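NADH oxidoreductase (Mesorhizobium loti, PDB 3PI7) probably binds NADPH and acts as an NAD(P)H-dependent oxidoreductase, pairing a GroES-like fold with a Rossmann fold as in the zeta-crystallin-type quinone oxidoreductases. Local coordinates at residues P150-A153 against I154-D158. Residues are numbered along the deposited sequence; the frame is centred on the assembly and turned at random. Where two conformers were deposited one is given.
Sequences PLTA and IAMFD
The carbonyl oxygen of Thr152 accepts a hydrogen bond from the backbone N-H of Met156, Thr152 O to Met156 N 2.9 Å, one of four successive i to i+4 bonds joining 150-153 to 154-158 that make this segment a worked example of the alpha-helix. The others join Ile154 to Pro150, Ala155 to Leu151 and Phe157 to Ala153; Pro150, lacking an N-H, still serves as acceptor.

Side chains four apart follow the same repeat. Thr152 and selenomethionine Met156 run alongside each other in the same direction: the chain of Met156 bends at its third torsion (chi3 -43°), and its CE comes 3.8 Å from CG2 of Thr152. The methyl can face Met156 because it stands anti to the backbone N of Thr152, while OG1, beside that N, reaches back to hydrogen-bond with Val148 O in the preceding turn. Ile154 places CG1 3.3 Å from Pro150 O, alongside the carbonyl that its own N-H engages.

Helix 148-163 meets neighbours on several faces. Leu151 and Ala155 meet helix 290-296, Ile154 packs on Ala304 and Ala308 of helix 298-313, and Ala153 and Met156 share Ile181 of helix 176-188, which follows strand 167-170 of the parallel Rossmann sheet.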
ATOM      1  N   PRO A 150      19.684 -14.706   5.164  1.00 13.88           N
ATOM      2  CA  PRO A 150      20.152 -13.989   6.360  1.00 12.92           C
ATOM      3  C   PRO A 150      20.051 -12.471   6.244  1.00 15.66           C
ATOM      4  O   PRO A 150      19.630 -11.828   7.195  1.00 15.25           O
ATOM      5  CB  PRO A 150      21.609 -14.447   6.462  1.00 14.64           C
ATOM      6  CG  PRO A 150      21.537 -15.874   5.983  1.00 16.63           C
ATOM      7  CD  PRO A 150      20.720 -15.665   4.718  1.00 12.99           C
ATOM      8  N   LEU A 151      20.411 -11.884   5.074  1.00 13.35           N
ATOM      9  CA  LEU A 151      20.354 -10.425   4.980  1.00 12.49           C
ATOM     10  C   LEU A 151      18.937  -9.956   4.852  1.00 16.04           C
ATOM     11  O   LEU A 151      18.626  -8.909   5.399  1.00 15.36           O
ATOM     12  CB  LEU A 151      21.213  -9.878   3.835  1.00 12.54           C
ATOM     13  CG  LEU A 151      22.712 -10.198   4.001  1.00 16.22           C
ATOM     14  CD1 LEU A 151      23.483  -9.683   2.823  1.00 16.54           C
ATOM     15  CD2 LEU A 151      23.283  -9.594   5.322  1.00 18.19           C
ATOM     16  N   THR A 152      18.055 -10.736   4.192  1.00 10.99           N
ATOM     17  CA  THR A 152      16.638 -10.365   4.136  1.00 10.69           C
ATOM     18  C   THR A 152      16.050 -10.445   5.542  1.00 14.65           C
ATOM     19  O   THR A 152      15.237  -9.582   5.907  1.00 15.45           O
ATOM     20  CB  THR A 152      15.872 -11.300   3.185  1.00 16.40           C
ATOM     21  OG1 THR A 152      16.511 -11.274   1.919  1.00 14.53           O
ATOM     22  CG2 THR A 152      14.401 -10.908   3.020  1.00 13.61           C
ATOM     23  N   ALA A 153      16.460 -11.462   6.331  1.00 11.93           N
ATOM     24  CA  ALA A 153      15.929 -11.605   7.693  1.00 10.76           C
ATOM     25  C   ALA A 153      16.332 -10.427   8.542  1.00 13.55           C
ATOM     26  O   ALA A 153      15.518  -9.910   9.304  1.00 12.74           O
ATOM     27  CB  ALA A 153      16.409 -12.895   8.347  1.00 12.51           C
ATOM     28  N   ILE A 154      17.588 -10.022   8.459  1.00 11.07           N
ATOM     29  CA  ILE A 154      18.055  -8.890   9.251  1.00 12.05           C
ATOM     30  C   ILE A 154      17.313  -7.644   8.830  1.00 14.69           C
ATOM     31  O   ILE A 154      16.792  -6.927   9.677  1.00 15.22           O
ATOM     32  CB  ILE A 154      19.591  -8.733   9.133  1.00 14.53           C
ATOM     33  CG1 ILE A 154      20.269  -9.921   9.869  1.00 15.19           C
ATOM     34  CG2 ILE A 154      20.079  -7.349   9.704  1.00 16.58           C
ATOM     35  CD1 ILE A 154      21.775 -10.122   9.508  1.00 20.37           C
ATOM     36  N   ALA A 155      17.268  -7.385   7.522  1.00 11.86           N
ATOM     37  CA  ALA A 155      16.655  -6.158   7.046  1.00 11.81           C
ATOM     38  C   ALA A 155      15.160  -6.083   7.385  1.00 15.59           C
ATOM     39  O   ALA A 155      14.698  -5.037   7.821  1.00 15.50           O
ATOM     40  CB  ALA A 155      16.862  -6.037   5.550  1.00 12.25           C
HETATM   41  N   MSE A 156      14.423  -7.184   7.230  1.00 11.35           N
HETATM   42  CA  MSE A 156      12.991  -7.166   7.495  1.00  9.42           C
HETATM   43  C   MSE A 156      12.700  -7.222   8.988  1.00 13.97           C
HETATM   44  O   MSE A 156      11.775  -6.562   9.436  1.00 14.25           O
HETATM   45  CB  MSE A 156      12.275  -8.292   6.736  1.00 10.41           C
HETATM   46  CG  MSE A 156      12.293  -8.035   5.221  1.00 14.19           C
HETATM   47 SE   MSE A 156      10.923  -9.038   4.219  0.75 16.93          SE
HETATM   48  CE  MSE A 156      11.253 -10.583   5.184  1.00  5.70           C
ATOM     49  N   PHE A 157      13.511  -7.925   9.763  1.00 13.72           N
ATOM     50  CA  PHE A 157      13.291  -7.910  11.198  1.00 13.67           C
ATOM     51  C   PHE A 157      13.553  -6.481  11.741  1.00 17.03           C
ATOM     52  O   PHE A 157      12.872  -6.077  12.691  1.00 16.81           O
ATOM     53  CB  PHE A 157      14.116  -8.975  11.912  1.00 15.29           C
ATOM     54  CG  PHE A 157      13.784  -9.008  13.379  1.00 16.70           C
ATOM     55  CD1 PHE A 157      12.496  -9.324  13.812  1.00 19.93           C
ATOM     56  CD2 PHE A 157      14.742  -8.679  14.332  1.00 19.47           C
ATOM     57  CE1 PHE A 157      12.177  -9.300  15.175  1.00 21.43           C
ATOM     58  CE2 PHE A 157      14.423  -8.684  15.692  1.00 23.07           C
ATOM     59  CZ  PHE A 157      13.136  -8.971  16.099  1.00 21.50           C
ATOM     60  N   ASP A 158      14.472  -5.698  11.097  1.00 15.14           N
ATOM     61  CA  ASP A 158      14.746  -4.310  11.485  0.50 15.23           C
ATOM     62  C   ASP A 158      13.446  -3.481  11.347  1.00 17.73           C
ATOM     63  O   ASP A 158      13.189  -2.608  12.161  1.00 16.40           O
ATOM     64  CB  ASP A 158      15.883  -3.711  10.635  0.50 16.91           C
ATOM     65  CG  ASP A 158      17.299  -3.879  11.186  0.50 30.51           C
ATOM     66  OD1 ASP A 158      17.439  -4.312  12.357  0.50 30.78           O
ATOM     67  OD2 ASP A 158      18.264  -3.529  10.464  0.50 39.97           O
TER